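Local structure of allantoicase (Saccharomyces cerevisiae, 1O59) at residues V147-K152 with E172-I177; A217-Y222 with N232-G237. The protein hydrolyses allantoate to (S)-ureidoglycolate and urea, a step in purine breakdown that supplies yeast with nitrogen when primary sources are limiting. All blocks are in the same frame, centred on the assembly; numbering follows the deposited sequence.

Interaction 1: residues V147-K152 with E172-I177; sequences VEIVEK and ERFTHI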
# COMPACT_ATOMS: atom_id res chain seq x y z
N VAL A 147 12.41 16.96 7.49
CA VAL A 147 11.79 17.05 8.80
C VAL A 147 11.70 15.66 9.37
O VAL A 147 11.10 14.79 8.76
CB VAL A 147 10.35 17.62 8.68
CG1 VAL A 147 9.63 17.55 10.01
CG2 VAL A 147 10.39 19.05 8.23
N GLU A 148 12.25 15.45 10.55
CA GLU A 148 12.11 14.16 11.23
C GLU A 148 10.67 13.85 11.66
O GLU A 148 9.99 14.64 12.31
CB GLU A 148 13.02 14.10 12.46
CG GLU A 148 13.05 12.72 13.09
CD GLU A 148 13.81 12.71 14.40
OE1 GLU A 148 14.98 12.31 14.36
OE2 GLU A 148 13.22 13.08 15.44
N ILE A 149 10.21 12.67 11.31
CA ILE A 149 8.85 12.26 11.64
C ILE A 149 8.81 10.96 12.45
O ILE A 149 7.82 10.69 13.15
CB ILE A 149 8.00 12.14 10.36
CG1 ILE A 149 8.63 11.20 9.37
CG2 ILE A 149 7.80 13.51 9.72
CD1 ILE A 149 7.66 10.76 8.34
N VAL A 150 9.90 10.18 12.39
CA VAL A 150 10.07 9.07 13.30
C VAL A 150 11.46 9.11 13.88
O VAL A 150 12.45 8.93 13.18
CB VAL A 150 9.83 7.74 12.60
CG1 VAL A 150 10.04 6.58 13.57
CG2 VAL A 150 8.41 7.73 11.96
N GLU A 151 11.50 9.36 15.19
CA GLU A 151 12.72 9.42 15.97
C GLU A 151 13.47 8.09 15.95
O GLU A 151 12.89 7.04 15.71
CB GLU A 151 12.41 9.79 17.43
CG GLU A 151 11.82 8.62 18.22
CD GLU A 151 10.85 9.03 19.34
OE1 GLU A 151 11.29 9.28 20.52
OE2 GLU A 151 9.62 9.09 19.01
N LYS A 152 14.76 8.19 16.24
CA LYS A 152 15.69 7.07 16.21
C LYS A 152 15.21 5.95 17.12
O LYS A 152 14.91 6.17 18.29
CB LYS A 152 17.08 7.57 16.63
CG LYS A 152 18.21 6.61 16.37
CD LYS A 152 19.45 6.92 17.23
CE LYS A 152 20.70 7.27 16.42
NZ LYS A 152 21.95 7.34 17.30
N GLU A 172 1.53 17.89 8.86
CA GLU A 172 1.88 18.42 7.54
C GLU A 172 1.80 17.28 6.53
O GLU A 172 1.75 16.12 6.89
CB GLU A 172 3.31 19.03 7.58
CG GLU A 172 3.70 19.86 8.82
CD GLU A 172 5.12 19.53 9.32
OE1 GLU A 172 5.98 20.45 9.47
OE2 GLU A 172 5.40 18.34 9.58
N ARG A 173 1.74 17.59 5.24
CA ARG A 173 1.79 16.52 4.25
C ARG A 173 3.15 16.53 3.61
O ARG A 173 3.83 17.54 3.63
CB ARG A 173 0.68 16.62 3.21
CG ARG A 173 0.80 17.74 2.19
CD ARG A 173 -0.53 17.99 1.48
NE ARG A 173 -0.55 19.08 0.51
CZ ARG A 173 -0.58 20.37 0.83
NH1 ARG A 173 -0.55 20.77 2.10
NH2 ARG A 173 -0.62 21.28 -0.14
N PHE A 174 3.53 15.37 3.07
CA PHE A 174 4.86 15.14 2.50
C PHE A 174 4.78 14.35 1.19
O PHE A 174 3.76 13.72 0.90
CB PHE A 174 5.73 14.38 3.50
CG PHE A 174 5.88 15.09 4.82
CD1 PHE A 174 6.73 16.16 4.94
CD2 PHE A 174 5.15 14.71 5.93
CE1 PHE A 174 6.88 16.82 6.13
CE2 PHE A 174 5.30 15.38 7.13
CZ PHE A 174 6.17 16.42 7.22
N THR A 175 5.88 14.39 0.42
CA THR A 175 6.01 13.77 -0.91
C THR A 175 7.18 12.80 -1.04
O THR A 175 7.20 11.97 -1.94
CB THR A 175 6.26 14.85 -1.98
OG1 THR A 175 7.45 15.56 -1.64
CG2 THR A 175 5.17 15.94 -2.03
N HIS A 176 8.18 12.96 -0.17
CA HIS A 176 9.44 12.22 -0.19
C HIS A 176 9.80 11.76 1.24
O HIS A 176 9.54 12.47 2.20
CB HIS A 176 10.57 13.12 -0.67
CG HIS A 176 10.54 13.44 -2.13
ND1 HIS A 176 9.65 14.33 -2.68
CD2 HIS A 176 11.33 13.01 -3.15
CE1 HIS A 176 9.87 14.43 -3.97
NE2 HIS A 176 10.89 13.64 -4.28
N ILE A 177 10.44 10.60 1.34
CA ILE A 177 10.84 10.01 2.61
C ILE A 177 12.34 9.76 2.60
O ILE A 177 12.89 9.36 1.58
CB ILE A 177 10.07 8.65 2.83
CG1 ILE A 177 8.54 8.91 2.89
CG2 ILE A 177 10.60 7.90 4.07
CD1 ILE A 177 8.14 9.92 3.91
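Val147 and Ile149 pack against the ring of Phe174. The CG2 methyl of Ile149 is the closest, 4.1 Å from Phe174 CE2, and it also reaches the neighbouring CZ. Val147 CB lies on the same side of the ring plane, 4.4 Å from Phe174 CE1. Both aliphatic groups meet the ring at a slant. Ile149 and Phe174 run past each other in opposite directions. The packing is mainly apolar, with the Glu172 carboxylate at the rim near Val147. In Phe174, CG lies beside the backbone N and opposite the carbonyl carbon (chi1 -58°), which turns the ring toward Val147 and Ile149. Ala129 of strand 124-130 touches both Ile149 and Phe174. That strand pairs with 147-154 on one side and 176-182 on the other. Ile149 and Val150 form a classic beta bulge opposite Ile127, where the chain turns a corner. A second classic bulge, Thr175 and His176 opposite Leu130, follows Phe174. There Thr175 OG1 lies at the edge of the imidazole, in its plane, 2.7 Å from His176 ND1. The same hydroxyl is bonded to Leu130 O and Asp132 N. The contact thus spans strand 124-130 near one edge of its sheet. Ile149 rests on Ile107, and Ile177 on Phe190 and Leu192, all on the facing sheet. This is consistent with the beta-sandwich of the galactose-binding-like first allantoicase repeat.

Interaction 2: residues A217-Y222 with N232-G237; sequences AVALKY and NLLLPG
Leu234 turns its CG to the side of its own backbone N, opposite the carbonyl carbon (chi1 -41°). The next torsion is extended (chi2 175°), and it carries CD1 forward onto the backbone of 217-219. This one methyl makes every close contact between the segments. It sits over the flat face of the peptide joining Val218 to Ala219. Leu234 CD1 is 3.5 Å from Ala219 N and 3.8 Å from Val218 C. Ala217 and Ala219 both direct their methyls toward the loop, and they flank CD1 where it meets the main chain. Leu234 CD1 is 4.4 Å from Ala217 CB and 4.2 Å from Ala219 CB. Val218, between them, points away from the loop. The strand 218-222 is one of the two outermost strands of a five-stranded antiparallel sheet in the second allantoicase repeat, a beta-sandwich like the first. The loop that contains Leu234 follows strand 227-228 and folds back beside this edge strand. Leu234 also touches Ile262 on the next strand of the sheet, and its backbone is hydrogen-bonded to Val213. The end of a 3-10 segment, residues 232-233, precedes it. Within the loop, Leu235 N makes a weak hydrogen bond of 3.5 Å to Asn232 O. The Asn232 amide is held at both ends, OD1 by Lys41 NZ and ND2 by Gly245 O.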
# COMPACT_ATOMS: atom_id res chain seq x y z
N ALA A 217 -8.58 6.42 -1.80
CA ALA A 217 -9.35 5.21 -1.57
C ALA A 217 -8.46 4.18 -0.88
O ALA A 217 -7.26 4.14 -1.10
CB ALA A 217 -9.85 4.65 -2.86
N VAL A 218 -9.09 3.36 -0.04
CA VAL A 218 -8.39 2.40 0.80
C VAL A 218 -9.26 1.13 1.00
O VAL A 218 -10.46 1.22 1.24
CB VAL A 218 -7.94 3.06 2.15
CG1 VAL A 218 -9.10 3.34 3.02
CG2 VAL A 218 -6.99 2.19 2.91
N ALA A 219 -8.65 -0.04 0.84
CA ALA A 219 -9.32 -1.31 1.06
C ALA A 219 -9.38 -1.58 2.56
O ALA A 219 -8.36 -1.60 3.24
CB ALA A 219 -8.57 -2.43 0.35
N LEU A 220 -10.59 -1.78 3.07
CA LEU A 220 -10.82 -1.84 4.49
C LEU A 220 -10.96 -3.22 5.08
O LEU A 220 -10.43 -3.47 6.15
CB LEU A 220 -12.07 -1.01 4.86
CG LEU A 220 -11.81 0.49 4.90
CD1 LEU A 220 -13.02 1.17 5.45
CD2 LEU A 220 -10.57 0.86 5.74
N LYS A 221 -11.73 -4.09 4.43
CA LYS A 221 -12.13 -5.37 5.00
C LYS A 221 -12.34 -6.36 3.89
O LYS A 221 -12.69 -5.98 2.79
CB LYS A 221 -13.42 -5.25 5.83
CG LYS A 221 -13.17 -4.73 7.24
CD LYS A 221 -14.06 -5.35 8.35
CE LYS A 221 -13.43 -5.09 9.78
NZ LYS A 221 -14.09 -5.79 10.96
N TYR A 222 -12.08 -7.62 4.18
CA TYR A 222 -12.12 -8.67 3.16
C TYR A 222 -12.53 -9.98 3.80
O TYR A 222 -12.29 -10.21 4.97
CB TYR A 222 -10.76 -8.81 2.44
CG TYR A 222 -9.59 -9.03 3.38
CD1 TYR A 222 -9.24 -10.30 3.82
CD2 TYR A 222 -8.84 -7.97 3.83
CE1 TYR A 222 -8.17 -10.49 4.72
CE2 TYR A 222 -7.76 -8.15 4.69
CZ TYR A 222 -7.43 -9.41 5.15
OH TYR A 222 -6.38 -9.53 6.05
N ASN A 232 -4.46 -4.35 -3.65
CA ASN A 232 -4.05 -4.38 -5.02
C ASN A 232 -5.16 -3.96 -5.96
O ASN A 232 -4.90 -3.64 -7.12
CB ASN A 232 -3.54 -5.77 -5.42
CG ASN A 232 -2.20 -6.12 -4.78
OD1 ASN A 232 -1.48 -5.22 -4.31
ND2 ASN A 232 -1.84 -7.42 -4.77
N LEU A 233 -6.41 -3.97 -5.49
CA LEU A 233 -7.56 -3.62 -6.34
C LEU A 233 -7.58 -2.17 -6.84
O LEU A 233 -8.26 -1.85 -7.79
CB LEU A 233 -8.85 -3.84 -5.57
CG LEU A 233 -9.24 -5.31 -5.33
CD1 LEU A 233 -10.40 -5.34 -4.35
CD2 LEU A 233 -9.59 -6.06 -6.64
N LEU A 234 -6.84 -1.31 -6.13
CA LEU A 234 -6.94 0.11 -6.28
C LEU A 234 -5.67 0.68 -6.90
O LEU A 234 -5.47 1.90 -6.95
CB LEU A 234 -7.18 0.72 -4.89
CG LEU A 234 -8.16 -0.03 -3.97
CD1 LEU A 234 -8.23 0.58 -2.60
CD2 LEU A 234 -9.58 -0.09 -4.55
N LEU A 235 -4.80 -0.19 -7.41
CA LEU A 235 -3.49 0.25 -7.87
C LEU A 235 -3.51 0.83 -9.29
O LEU A 235 -4.41 0.57 -10.06
CB LEU A 235 -2.50 -0.91 -7.82
CG LEU A 235 -2.19 -1.45 -6.42
CD1 LEU A 235 -1.22 -2.62 -6.56
CD2 LEU A 235 -1.60 -0.37 -5.53
N PRO A 236 -2.48 1.55 -9.65
CA PRO A 236 -2.35 1.98 -11.03
C PRO A 236 -2.10 0.77 -11.94
O PRO A 236 -1.53 -0.26 -11.49
CB PRO A 236 -1.11 2.91 -11.04
CG PRO A 236 -0.68 3.09 -9.61
CD PRO A 236 -1.34 1.96 -8.82
N GLY A 237 -2.50 0.92 -13.21
CA GLY A 237 -2.23 -0.07 -14.22
C GLY A 237 -3.08 -1.31 -14.11
O GLY A 237 -3.91 -1.46 -13.21

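In the fold
Interactions 1 and 2 belong to different allantoicase repeats. Their centres are about 24 Å apart, their nearest atoms about 14 Å, and they do not touch. Each involves an outermost strand of a five-stranded sheet, but at opposite ends of the same strand order: 147-154 is the fourth strand of its sheet in chain order, 218-222 the first of its own. Both contacts are mainly apolar, without hydrogen bonds between their segments. Interaction 1 meets through an aromatic ring and is only partly buried. Interaction 2 is wholly buried, nearer the centre of the chain, and presses a methyl onto main chain. Its loop also bonds Lys41, far earlier in the chain.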